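Local structure of thiamine-binding periplasmic protein (Escherichia coli, 2QRY) at residues S150-R162 with A203-L216. The protein binds thiamine, thiamine phosphate and thiamine diphosphate with high affinity as the periplasmic component of the ThiBPQ ABC transporter, which imports thiamine. Numbering follows the deposited sequence.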
loop_
_atom_site.group_PDB
_atom_site.type_symbol
_atom_site.label_atom_id
_atom_site.label_comp_id
_atom_site.label_asym_id
_atom_site.label_seq_id
_atom_site.Cartn_x
_atom_site.Cartn_y
_atom_site.Cartn_z
ATOM N N SER A 150 14.750 20.353 -8.269
ATOM C CA SER A 150 15.345 21.357 -7.388
ATOM C C SER A 150 16.851 21.207 -7.235
ATOM O O SER A 150 17.396 20.116 -7.388
ATOM C CB SER A 150 14.691 21.293 -6.005
ATOM O OG SER A 150 15.264 22.232 -5.116
ATOM N N ASP A 151 17.516 22.315 -6.925
ATOM C CA ASP A 151 18.960 22.318 -6.735
ATOM C C ASP A 151 19.277 21.964 -5.289
ATOM O O ASP A 151 20.431 21.718 -4.940
ATOM C CB ASP A 151 19.544 23.694 -7.058
ATOM C CG ASP A 151 19.060 24.234 -8.387
ATOM O OD1 ASP A 151 17.847 24.538 -8.502
ATOM O OD2 ASP A 151 19.893 24.349 -9.315
ATOM N N GLN A 152 18.248 21.955 -4.445
ATOM C CA GLN A 152 18.421 21.611 -3.038
ATOM C C GLN A 152 18.938 20.172 -2.963
ATOM O O GLN A 152 18.565 19.333 -3.784
ATOM C CB GLN A 152 17.081 21.708 -2.301
ATOM C CG GLN A 152 16.418 23.086 -2.339
ATOM C CD GLN A 152 16.757 23.954 -1.131
ATOM O OE1 GLN A 152 17.914 24.329 -0.921
ATOM N NE2 GLN A 152 15.741 24.277 -0.330
ATOM N N ASN A 153 19.800 19.887 -1.992
ATOM C CA ASN A 153 20.334 18.539 -1.831
ATOM C C ASN A 153 19.516 17.719 -0.832
ATOM O O ASN A 153 20.033 17.272 0.196
ATOM C CB ASN A 153 21.793 18.583 -1.375
ATOM C CG ASN A 153 22.730 19.066 -2.466
ATOM O OD1 ASN A 153 22.784 18.490 -3.556
ATOM N ND2 ASN A 153 23.477 20.127 -2.177
ATOM N N TRP A 154 18.235 17.531 -1.132
ATOM C CA TRP A 154 17.376 16.748 -0.259
ATOM C C TRP A 154 17.754 15.276 -0.388
ATOM O O TRP A 154 18.062 14.803 -1.478
ATOM C CB TRP A 154 15.906 16.922 -0.642
ATOM C CG TRP A 154 15.369 18.292 -0.438
ATOM C CD1 TRP A 154 15.491 19.065 0.682
ATOM C CD2 TRP A 154 14.596 19.055 -1.373
ATOM N NE1 TRP A 154 14.840 20.264 0.502
ATOM C CE2 TRP A 154 14.283 20.283 -0.752
ATOM C CE3 TRP A 154 14.140 18.818 -2.675
ATOM C CZ2 TRP A 154 13.531 21.274 -1.389
ATOM C CZ3 TRP A 154 13.395 19.803 -3.311
ATOM C CH2 TRP A 154 13.097 21.017 -2.663
ATOM N N ARG A 155 17.740 14.562 0.731
ATOM C CA ARG A 155 18.063 13.142 0.736
ATOM C C ARG A 155 16.731 12.399 0.649
ATOM O O ARG A 155 15.810 12.665 1.420
ATOM C CB ARG A 155 18.765 12.752 2.040
ATOM C CG ARG A 155 19.733 13.786 2.581
ATOM C CD ARG A 155 21.077 13.736 1.891
ATOM N NE ARG A 155 21.726 12.436 2.044
ATOM C CZ ARG A 155 21.874 11.800 3.203
ATOM N NH1 ARG A 155 21.413 12.342 4.328
ATOM N NH2 ARG A 155 22.488 10.622 3.235
ATOM N N VAL A 156 16.634 11.460 -0.280
ATOM C CA VAL A 156 15.406 10.704 -0.455
ATOM C C VAL A 156 15.609 9.197 -0.396
ATOM O O VAL A 156 16.638 8.682 -0.817
ATOM C CB VAL A 156 14.747 11.058 -1.807
ATOM C CG1 VAL A 156 13.624 10.095 -2.119
ATOM C CG2 VAL A 156 14.209 12.474 -1.760
ATOM N N ILE A 157 14.615 8.503 0.147
ATOM C CA ILE A 157 14.624 7.046 0.222
ATOM C C ILE A 157 13.243 6.554 -0.228
ATOM O O ILE A 157 12.224 7.133 0.142
ATOM C CB ILE A 157 14.910 6.543 1.665
ATOM C CG1 ILE A 157 16.394 6.737 1.993
ATOM C CG2 ILE A 157 14.558 5.064 1.792
ATOM C CD1 ILE A 157 16.783 6.345 3.406
ATOM N N TYR A 158 13.204 5.508 -1.044
ATOM C CA TYR A 158 11.920 4.967 -1.483
ATOM C C TYR A 158 12.030 3.465 -1.705
ATOM O O TYR A 158 13.101 2.889 -1.516
ATOM C CB TYR A 158 11.425 5.692 -2.745
ATOM C CG TYR A 158 12.298 5.511 -3.965
ATOM C CD1 TYR A 158 12.087 4.453 -4.846
ATOM C CD2 TYR A 158 13.345 6.393 -4.232
ATOM C CE1 TYR A 158 12.897 4.277 -5.966
ATOM C CE2 TYR A 158 14.161 6.220 -5.350
ATOM C CZ TYR A 158 13.932 5.163 -6.207
ATOM O OH TYR A 158 14.742 4.984 -7.302
ATOM N N GLN A 159 10.928 2.827 -2.092
ATOM C CA GLN A 159 10.921 1.377 -2.287
ATOM C C GLN A 159 11.006 0.891 -3.726
ATOM O O GLN A 159 10.661 1.602 -4.671
ATOM C CB GLN A 159 9.677 0.757 -1.642
ATOM C CG GLN A 159 9.402 1.207 -0.215
ATOM C CD GLN A 159 8.874 2.623 -0.158
ATOM O OE1 GLN A 159 8.068 3.023 -0.988
ATOM N NE2 GLN A 159 9.318 3.386 0.827
ATOM N N ASP A 160 11.454 -0.352 -3.863
ATOM C CA ASP A 160 11.607 -1.014 -5.149
ATOM C C ASP A 160 10.229 -1.328 -5.726
ATOM O O ASP A 160 9.439 -2.040 -5.111
ATOM C CB ASP A 160 12.389 -2.314 -4.955
ATOM C CG ASP A 160 12.794 -2.949 -6.265
ATOM O OD1 ASP A 160 12.004 -2.881 -7.227
ATOM O OD2 ASP A 160 13.897 -3.533 -6.329
ATOM N N PRO A 161 9.922 -0.795 -6.918
ATOM C CA PRO A 161 8.622 -1.033 -7.559
ATOM C C PRO A 161 8.341 -2.495 -7.924
ATOM O O PRO A 161 7.191 -2.877 -8.164
ATOM C CB PRO A 161 8.665 -0.112 -8.783
ATOM C CG PRO A 161 10.135 -0.003 -9.080
ATOM C CD PRO A 161 10.729 0.155 -7.705
ATOM N N ARG A 162 9.392 -3.310 -7.956
ATOM C CA ARG A 162 9.251 -4.721 -8.284
ATOM C C ARG A 162 8.796 -5.537 -7.069
ATOM O O ARG A 162 8.305 -6.656 -7.208
ATOM C CB ARG A 162 10.591 -5.267 -8.799
ATOM C CG ARG A 162 11.082 -4.601 -10.081
ATOM C CD ARG A 162 12.551 -4.923 -10.379
ATOM N NE ARG A 162 13.441 -4.389 -9.348
ATOM C CZ ARG A 162 14.765 -4.322 -9.454
ATOM N NH1 ARG A 162 15.371 -4.756 -10.558
ATOM N NH2 ARG A 162 15.486 -3.823 -8.456
ATOM N N ALA A 203 12.516 1.178 4.752
ATOM C CA ALA A 203 12.607 2.536 4.232
ATOM C C ALA A 203 12.237 3.564 5.297
ATOM O O ALA A 203 12.988 4.505 5.558
ATOM C CB ALA A 203 11.681 2.695 3.035
ATOM N N TYR A 204 11.070 3.375 5.903
ATOM C CA TYR A 204 10.571 4.288 6.922
ATOM C C TYR A 204 11.477 4.299 8.146
ATOM O O TYR A 204 11.709 5.346 8.757
ATOM C CB TYR A 204 9.134 3.896 7.309
ATOM C CG TYR A 204 8.303 5.064 7.785
ATOM C CD1 TYR A 204 8.130 5.317 9.144
ATOM C CD2 TYR A 204 7.725 5.947 6.872
ATOM C CE1 TYR A 204 7.402 6.427 9.586
ATOM C CE2 TYR A 204 6.997 7.058 7.297
ATOM C CZ TYR A 204 6.840 7.294 8.655
ATOM O OH TYR A 204 6.130 8.396 9.083
ATOM N N GLY A 205 12.007 3.136 8.492
ATOM C CA GLY A 205 12.897 3.055 9.635
ATOM C C GLY A 205 14.163 3.867 9.436
ATOM O O GLY A 205 14.625 4.542 10.365
ATOM N N LEU A 206 14.735 3.804 8.235
ATOM C CA LEU A 206 15.946 4.561 7.954
ATOM C C LEU A 206 15.595 6.036 8.021
ATOM O O LEU A 206 16.364 6.837 8.537
ATOM C CB LEU A 206 16.500 4.213 6.571
ATOM C CG LEU A 206 16.953 2.766 6.378
ATOM C CD1 LEU A 206 17.218 2.510 4.910
ATOM C CD2 LEU A 206 18.200 2.501 7.211
ATOM N N PHE A 207 14.425 6.406 7.511
ATOM C CA PHE A 207 14.028 7.804 7.567
ATOM C C PHE A 207 14.009 8.262 9.023
ATOM O O PHE A 207 14.650 9.255 9.378
ATOM C CB PHE A 207 12.640 8.004 6.951
ATOM C CG PHE A 207 11.996 9.319 7.318
ATOM C CD1 PHE A 207 12.499 10.521 6.833
ATOM C CD2 PHE A 207 10.882 9.348 8.164
ATOM C CE1 PHE A 207 11.903 11.749 7.187
ATOM C CE2 PHE A 207 10.276 10.558 8.524
ATOM C CZ PHE A 207 10.792 11.766 8.032
ATOM N N LEU A 208 13.283 7.531 9.865
ATOM C CA LEU A 208 13.178 7.885 11.275
ATOM C C LEU A 208 14.539 7.917 11.960
ATOM O O LEU A 208 14.721 8.633 12.943
ATOM C CB LEU A 208 12.256 6.913 12.004
ATOM C CG LEU A 208 10.805 6.940 11.536
ATOM C CD1 LEU A 208 10.035 5.834 12.221
ATOM C CD2 LEU A 208 10.193 8.295 11.843
ATOM N N LYS A 209 15.490 7.141 11.448
ATOM C CA LYS A 209 16.828 7.126 12.022
ATOM C C LYS A 209 17.657 8.317 11.521
ATOM O O LYS A 209 18.780 8.535 11.974
ATOM C CB LYS A 209 17.527 5.794 11.711
ATOM C CG LYS A 209 17.130 4.678 12.681
ATOM C CD LYS A 209 17.668 3.301 12.292
ATOM C CE LYS A 209 16.897 2.711 11.107
ATOM N NZ LYS A 209 17.213 1.271 10.836
ATOM N N GLY A 210 17.090 9.084 10.590
ATOM C CA GLY A 210 17.772 10.256 10.065
ATOM C C GLY A 210 18.577 10.079 8.787
ATOM O O GLY A 210 19.258 11.008 8.355
ATOM N N GLU A 211 18.500 8.908 8.165
ATOM C CA GLU A 211 19.265 8.659 6.950
ATOM C C GLU A 211 18.788 9.406 5.708
ATOM O O GLU A 211 19.454 9.376 4.670
ATOM C CB GLU A 211 19.341 7.158 6.677
ATOM C CG GLU A 211 19.878 6.388 7.876
ATOM C CD GLU A 211 20.772 5.220 7.498
ATOM O OE1 GLU A 211 21.127 4.435 8.407
ATOM O OE2 GLU A 211 21.130 5.088 6.305
ATOM N N SER A 212 17.650 10.086 5.803
ATOM C CA SER A 212 17.156 10.858 4.667
ATOM C C SER A 212 16.222 11.982 5.113
ATOM O O SER A 212 15.653 11.937 6.201
ATOM C CB SER A 212 16.450 9.946 3.644
ATOM O OG SER A 212 15.183 9.511 4.095
ATOM N N ASP A 213 16.084 12.996 4.265
ATOM C CA ASP A 213 15.222 14.134 4.553
ATOM C C ASP A 213 13.781 13.783 4.219
ATOM O O ASP A 213 12.848 14.316 4.820
ATOM C CB ASP A 213 15.655 15.347 3.729
ATOM C CG ASP A 213 17.065 15.809 4.061
ATOM O OD1 ASP A 213 17.319 16.137 5.236
ATOM O OD2 ASP A 213 17.918 15.851 3.146
ATOM N N LEU A 214 13.609 12.876 3.260
ATOM C CA LEU A 214 12.284 12.446 2.831
ATOM C C LEU A 214 12.243 10.954 2.506
ATOM O O LEU A 214 13.263 10.363 2.138
ATOM C CB LEU A 214 11.867 13.229 1.584
ATOM C CG LEU A 214 11.829 14.756 1.662
ATOM C CD1 LEU A 214 12.565 15.354 0.474
ATOM C CD2 LEU A 214 10.388 15.222 1.692
ATOM N N VAL A 215 11.057 10.359 2.656
ATOM C CA VAL A 215 10.809 8.950 2.330
ATOM C C VAL A 215 9.434 8.815 1.712
ATOM O O VAL A 215 8.481 9.459 2.165
ATOM C CB VAL A 215 10.767 8.002 3.549
ATOM C CG1 VAL A 215 12.138 7.443 3.820
ATOM C CG2 VAL A 215 10.176 8.720 4.759
ATOM N N LEU A 216 9.318 7.973 0.690
ATOM C CA LEU A 216 8.013 7.765 0.088
ATOM C C LEU A 216 7.165 6.969 1.076
ATOM O O LEU A 216 7.556 5.888 1.504
ATOM C CB LEU A 216 8.110 6.983 -1.213
ATOM C CG LEU A 216 6.692 6.946 -1.775
ATOM C CD1 LEU A 216 6.691 7.592 -3.133
ATOM C CD2 LEU A 216 6.151 5.528 -1.802
#
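V156 pairs with L214 and I157 with V215 in parallel register, the axes of strands 156-159 and 214-216 lying 4.8 Å apart at 13°, and the alternating bonds L214 N to R155 O (2.9 Å), I157 N to L214 O (3.0 Å) and L216 N to I157 O (3.1 Å) fix that register. S212 OG also donates to L214 O, from well above the carbonyl plane, on the face opposite I157 N. On one side of the sheet I157 carries the packing: its CB lies 3.6 Å from V215 CG1, the two side chains pointing the same way. With CG1 anti to the carbonyl carbon (chi1 -74°), the extended arm brings CD1 against S212 and to 3.8 Å from L206 CB, while CG2 meets the A203 methyl. Helix 203-208 therefore lies over this face, running antiparallel to strand 156-159 (164°), and a Schellman motif at G210 turns the chain back toward strand 214-216. Strand 193-197 flanks the other edge of 156-159, and this parallel core with helices packed on it belongs to one lobe of the type 2 periplasmic-binding-protein fold. On the opposite face L214 CD1 touches V156 CG2 and W154 CB. Near the thiamine site, the Q159 chain bends at its second torsion and gives NE2 to L216 O (3.1 Å), which sits somewhat out of the Q159 amide plane; the buried Q159 OE1 has no polar partner in the model, and the Q159 side chain touches S164, a thiamine-binding residue.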